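Local coordinates for amino acid amide racemase (Ochrobactrum anthropi, PDB 6GIO), which belongs to the class-III aminotransferase family of fold-type I proteins and binds pyridoxal-5'-phosphate, at residues G271-S276 against T303-A308; A54-G59 against R307-T312. One frame throughout, in Å; residues are numbered along the deposited sequence.

Helix 300-315 serves both contacts: contact 1 uses its earlier turns and contact 2 its later ones, with Arg307 and Ala308 in common. Their centres lie 8 Å apart, and they meet where Gly271 CA packs on Val309 CG2 at 3.6 Å. Both are buried and apolar, with no hydrogen bond passing between the paired segments. Contact 1 joins the helix to the loop entering strand 276-281 of a seven-stranded mixed sheet, where two loop leucines meet Thr303, Ala305 and Gly306 of the helix; contact 2 joins it to a turn from a region distant in sequence, by one leucine against a threonine whose hydroxyl is occupied within the helix. Each also touches the second subunit.

Contact 1. Residues G271-S276 against T303-A308; sequences GGLPLS and TAAGRA
In the large domain of a class-III aminotransferase fold, the loop leading into strand 276-281 of the seven-stranded mixed sheet packs on helix 300-315 through Leu275 and Leu273. The contact illustrates how an irregular loop can be fitted to a helix by apolar packing, with no hydrogen bond crossing. Leu275 takes the larger share. Its CG lies anti to the backbone N (chi1 171°), and the branch so directed divides its two methyls between different residues of the helix. Leu275 CD1 meets the methyl CG2 of Thr303 at 4.1 Å, the two side chains crossing at about a right angle. Leu275 CD2 lies directly on the helix backbone, 3.9 Å from Gly306 CA.

Thr303 presents carbon to the loop while its polar end is used elsewhere: OG1 is hydrogen-bonded to Asn299 O, one turn earlier in the chain. Helices 61-72 and 85-97 extend the apolar surroundings, with Val67 touching both Leu273 and Ala305, and Leu90 touching Leu275. The loop also borders the dimer interface, where Pro274 packs on Asn299 of the second subunit. The side chain of Leu275 is about 9 Å from pyridoxal-5'-phosphate, so this packing belongs to the surroundings of the pyridoxal-5'-phosphate pocket and not to its lining. Two residues before Leu275, Leu273 adds a single methyl-to-methyl contact, its CD1 lying 4.1 Å from Ala305 CB.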
# COMPACT_ATOMS: atom_id res chain seq x y z
N GLY C 271 0.46 -8.83 -11.25
CA GLY C 271 -0.19 -8.95 -12.53
C GLY C 271 -1.18 -7.83 -12.83
O GLY C 271 -2.04 -7.98 -13.70
N GLY C 272 -1.10 -6.72 -12.10
CA GLY C 272 -2.04 -5.61 -12.28
C GLY C 272 -2.87 -5.38 -11.03
O GLY C 272 -3.58 -4.38 -10.94
N LEU C 273 -2.82 -6.32 -10.09
CA LEU C 273 -3.37 -6.09 -8.76
C LEU C 273 -2.23 -5.69 -7.83
O LEU C 273 -1.08 -6.09 -8.05
CB LEU C 273 -4.09 -7.33 -8.21
CG LEU C 273 -5.51 -7.55 -8.74
CD1 LEU C 273 -5.45 -8.18 -10.12
CD2 LEU C 273 -6.29 -8.45 -7.80
N PRO C 274 -2.52 -4.90 -6.80
CA PRO C 274 -1.47 -4.43 -5.90
C PRO C 274 -0.91 -5.55 -5.04
O PRO C 274 -1.62 -6.09 -4.22
CB PRO C 274 -2.21 -3.45 -5.00
CG PRO C 274 -3.43 -3.07 -5.76
CD PRO C 274 -3.83 -4.35 -6.42
N LEU C 275 0.35 -5.90 -5.23
CA LEU C 275 0.97 -6.90 -4.36
C LEU C 275 2.49 -6.71 -4.31
O LEU C 275 3.18 -6.55 -5.37
CB LEU C 275 0.64 -8.30 -4.90
CG LEU C 275 1.32 -9.56 -4.33
CD1 LEU C 275 0.86 -9.79 -2.91
CD2 LEU C 275 0.96 -10.76 -5.18
N SER C 276 3.04 -6.78 -3.09
CA SER C 276 4.49 -6.78 -2.90
C SER C 276 4.88 -7.87 -1.91
O SER C 276 4.01 -8.45 -1.23
CB SER C 276 4.96 -5.41 -2.41
OG SER C 276 4.52 -5.09 -1.07
N THR C 303 -3.11 -12.15 -3.67
CA THR C 303 -2.14 -13.28 -3.62
C THR C 303 -2.49 -14.37 -4.63
O THR C 303 -1.58 -14.95 -5.22
CB THR C 303 -1.94 -13.89 -2.22
OG1 THR C 303 -3.17 -14.32 -1.67
CG2 THR C 303 -1.35 -12.86 -1.29
N ALA C 304 -3.78 -14.62 -4.87
CA ALA C 304 -4.16 -15.54 -5.93
C ALA C 304 -3.64 -15.04 -7.31
O ALA C 304 -3.12 -15.84 -8.10
CB ALA C 304 -5.67 -15.79 -5.96
N ALA C 305 -3.80 -13.74 -7.60
CA ALA C 305 -3.28 -13.18 -8.85
C ALA C 305 -1.76 -13.44 -8.96
O ALA C 305 -1.23 -13.80 -10.01
CB ALA C 305 -3.61 -11.70 -8.97
N GLY C 306 -1.05 -13.26 -7.87
CA GLY C 306 0.40 -13.49 -7.87
C GLY C 306 0.78 -14.94 -8.15
O GLY C 306 1.79 -15.21 -8.81
N ARG C 307 -0.03 -15.87 -7.64
CA ARG C 307 0.24 -17.28 -7.90
C ARG C 307 0.09 -17.55 -9.39
O ARG C 307 0.89 -18.28 -9.96
CB ARG C 307 -0.69 -18.19 -7.11
CG ARG C 307 -0.45 -18.14 -5.64
CD ARG C 307 -0.91 -19.41 -5.00
NE ARG C 307 0.04 -20.47 -5.27
CZ ARG C 307 -0.27 -21.76 -5.41
NH1 ARG C 307 -1.54 -22.18 -5.32
NH2 ARG C 307 0.68 -22.63 -5.65
N ALA C 308 -0.94 -16.95 -10.01
CA ALA C 308 -1.17 -17.10 -11.43
C ALA C 308 -0.03 -16.50 -12.22
O ALA C 308 0.42 -17.05 -13.23
CB ALA C 308 -2.50 -16.46 -11.84

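Contact 2. Residues A54-G59 against R307-T312. With EDO (1,2-ethanediol), chain H.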
# COMPACT_ATOMS: atom_id res chain seq x y z
N ALA C 54 1.69 -4.92 -15.31
CA ALA C 54 1.04 -5.76 -16.32
C ALA C 54 1.98 -6.77 -16.97
O ALA C 54 2.15 -6.75 -18.18
CB ALA C 54 0.34 -4.88 -17.37
N ALA C 55 2.52 -7.72 -16.20
CA ALA C 55 3.52 -8.67 -16.68
C ALA C 55 2.96 -9.62 -17.75
O ALA C 55 3.67 -10.01 -18.69
CB ALA C 55 4.09 -9.49 -15.52
N LEU C 56 1.68 -9.99 -17.59
CA LEU C 56 0.99 -10.87 -18.54
C LEU C 56 -0.03 -10.08 -19.37
O LEU C 56 -0.92 -10.68 -19.99
CB LEU C 56 0.26 -11.99 -17.80
CG LEU C 56 1.17 -12.83 -16.90
CD1 LEU C 56 0.39 -13.98 -16.28
CD2 LEU C 56 2.36 -13.34 -17.66
N GLY C 57 0.09 -8.76 -19.39
CA GLY C 57 -0.83 -7.97 -20.21
C GLY C 57 -2.13 -7.80 -19.47
O GLY C 57 -2.14 -7.81 -18.23
N TYR C 58 -3.22 -7.68 -20.23
CA TYR C 58 -4.51 -7.26 -19.74
C TYR C 58 -5.54 -8.35 -20.13
O TYR C 58 -5.56 -8.83 -21.25
CB TYR C 58 -4.83 -5.86 -20.35
CG TYR C 58 -3.73 -4.85 -20.00
CD1 TYR C 58 -3.66 -4.28 -18.74
CD2 TYR C 58 -2.75 -4.51 -20.91
CE1 TYR C 58 -2.64 -3.39 -18.39
CE2 TYR C 58 -1.71 -3.63 -20.56
CZ TYR C 58 -1.67 -3.07 -19.29
OH TYR C 58 -0.66 -2.18 -18.94
N GLY C 59 -6.40 -8.72 -19.19
CA GLY C 59 -7.39 -9.76 -19.40
C GLY C 59 -6.78 -11.15 -19.51
O GLY C 59 -7.39 -12.05 -20.04
N ARG C 307 -0.03 -15.87 -7.64
CA ARG C 307 0.24 -17.28 -7.90
C ARG C 307 0.09 -17.55 -9.39
O ARG C 307 0.89 -18.28 -9.96
CB ARG C 307 -0.69 -18.19 -7.11
CG ARG C 307 -0.45 -18.14 -5.64
CD ARG C 307 -0.91 -19.41 -5.00
NE ARG C 307 0.04 -20.47 -5.27
CZ ARG C 307 -0.27 -21.76 -5.41
NH1 ARG C 307 -1.54 -22.18 -5.32
NH2 ARG C 307 0.68 -22.63 -5.65
N ALA C 308 -0.94 -16.95 -10.01
CA ALA C 308 -1.17 -17.10 -11.43
C ALA C 308 -0.03 -16.50 -12.22
O ALA C 308 0.42 -17.05 -13.23
CB ALA C 308 -2.50 -16.46 -11.84
N VAL C 309 0.49 -15.37 -11.77
CA VAL C 309 1.64 -14.77 -12.47
C VAL C 309 2.86 -15.72 -12.45
O VAL C 309 3.44 -16.06 -13.48
CB VAL C 309 1.99 -13.39 -11.89
CG1 VAL C 309 3.35 -12.92 -12.36
CG2 VAL C 309 0.92 -12.34 -12.29
N LEU C 310 3.26 -16.12 -11.26
CA LEU C 310 4.41 -17.01 -11.12
C LEU C 310 4.18 -18.31 -11.87
O LEU C 310 5.08 -18.81 -12.54
CB LEU C 310 4.68 -17.33 -9.65
CG LEU C 310 5.04 -16.17 -8.73
CD1 LEU C 310 5.55 -16.75 -7.41
CD2 LEU C 310 6.09 -15.27 -9.33
N ASN C 311 2.97 -18.86 -11.80
CA ASN C 311 2.74 -20.16 -12.43
C ASN C 311 2.89 -20.05 -13.96
O ASN C 311 3.55 -20.88 -14.58
CB ASN C 311 1.37 -20.73 -12.03
CG ASN C 311 1.12 -22.11 -12.60
OD1 ASN C 311 1.77 -23.09 -12.23
ND2 ASN C 311 0.20 -22.19 -13.52
N THR C 312 2.29 -19.01 -14.55
CA THR C 312 2.39 -18.76 -15.98
C THR C 312 3.82 -18.54 -16.45
O THR C 312 4.24 -19.07 -17.49
CB THR C 312 1.57 -17.52 -16.32
OG1 THR C 312 0.23 -17.73 -15.89
CG2 THR C 312 1.59 -17.25 -17.76
C1 EDO H . -4.29 -9.08 -15.83
O1 EDO H . -4.11 -9.57 -17.17
C2 EDO H . -5.72 -9.25 -15.38
O2 EDO H . -6.57 -8.44 -16.24
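The ends of the Leu56 and Thr312 side chains meet head-on where the loop 54-59 packs on helix 300-315. The pairing shows how a threonine in a helix can offer an apolar surface while its hydroxyl is held by the backbone. Leu56 has CG anti to its own carbonyl carbon (chi1 -56°), and CD1 continues the extended chain. Leu56 CD1 approaches Thr312 CB at 3.7 Å and also touches both arms of the threonine; Leu56 CD2 lies 4.0 Å from Thr312 CG2, so the methyl of the threonine meets both ends of the leucine fork. One turn back along the helix, Leu56 CD1 also rests 4.1 Å from Val309 CA, with a looser approach to the valine methyl CG2.

The rotation of Thr312 (chi1 -57°) sets OG1 anti to the carbonyl carbon and directs it back along the helix, where it donates to Ala308 O over 2.8 Å. That carbonyl also accepts from Thr312 N, and the two donors arrive from opposite faces of its plane, with OG1 tilted 28° from it. Two donors thus hold Ala308 O, and the OG1 bond helps fix the side-chain rotation, with CG2 turned to the leucine.

Beyond Leu56, 1,2-ethanediol, probably from the crystallisation liquor, donates through O1 to Gly57 O at 2.8 Å and accepts through O2 from Gly59 N; it also bonds Val71 O of the second subunit. Ile63 of helix 61-72 packs on both Leu56 and Val309. Leu56 occupies the third position of a type I beta turn, closed by Gly57 N donating to Ala54 O, which precedes helix 61-72 and packs on helix 300-315 within the class-III aminotransferase fold, beside its dimer interface.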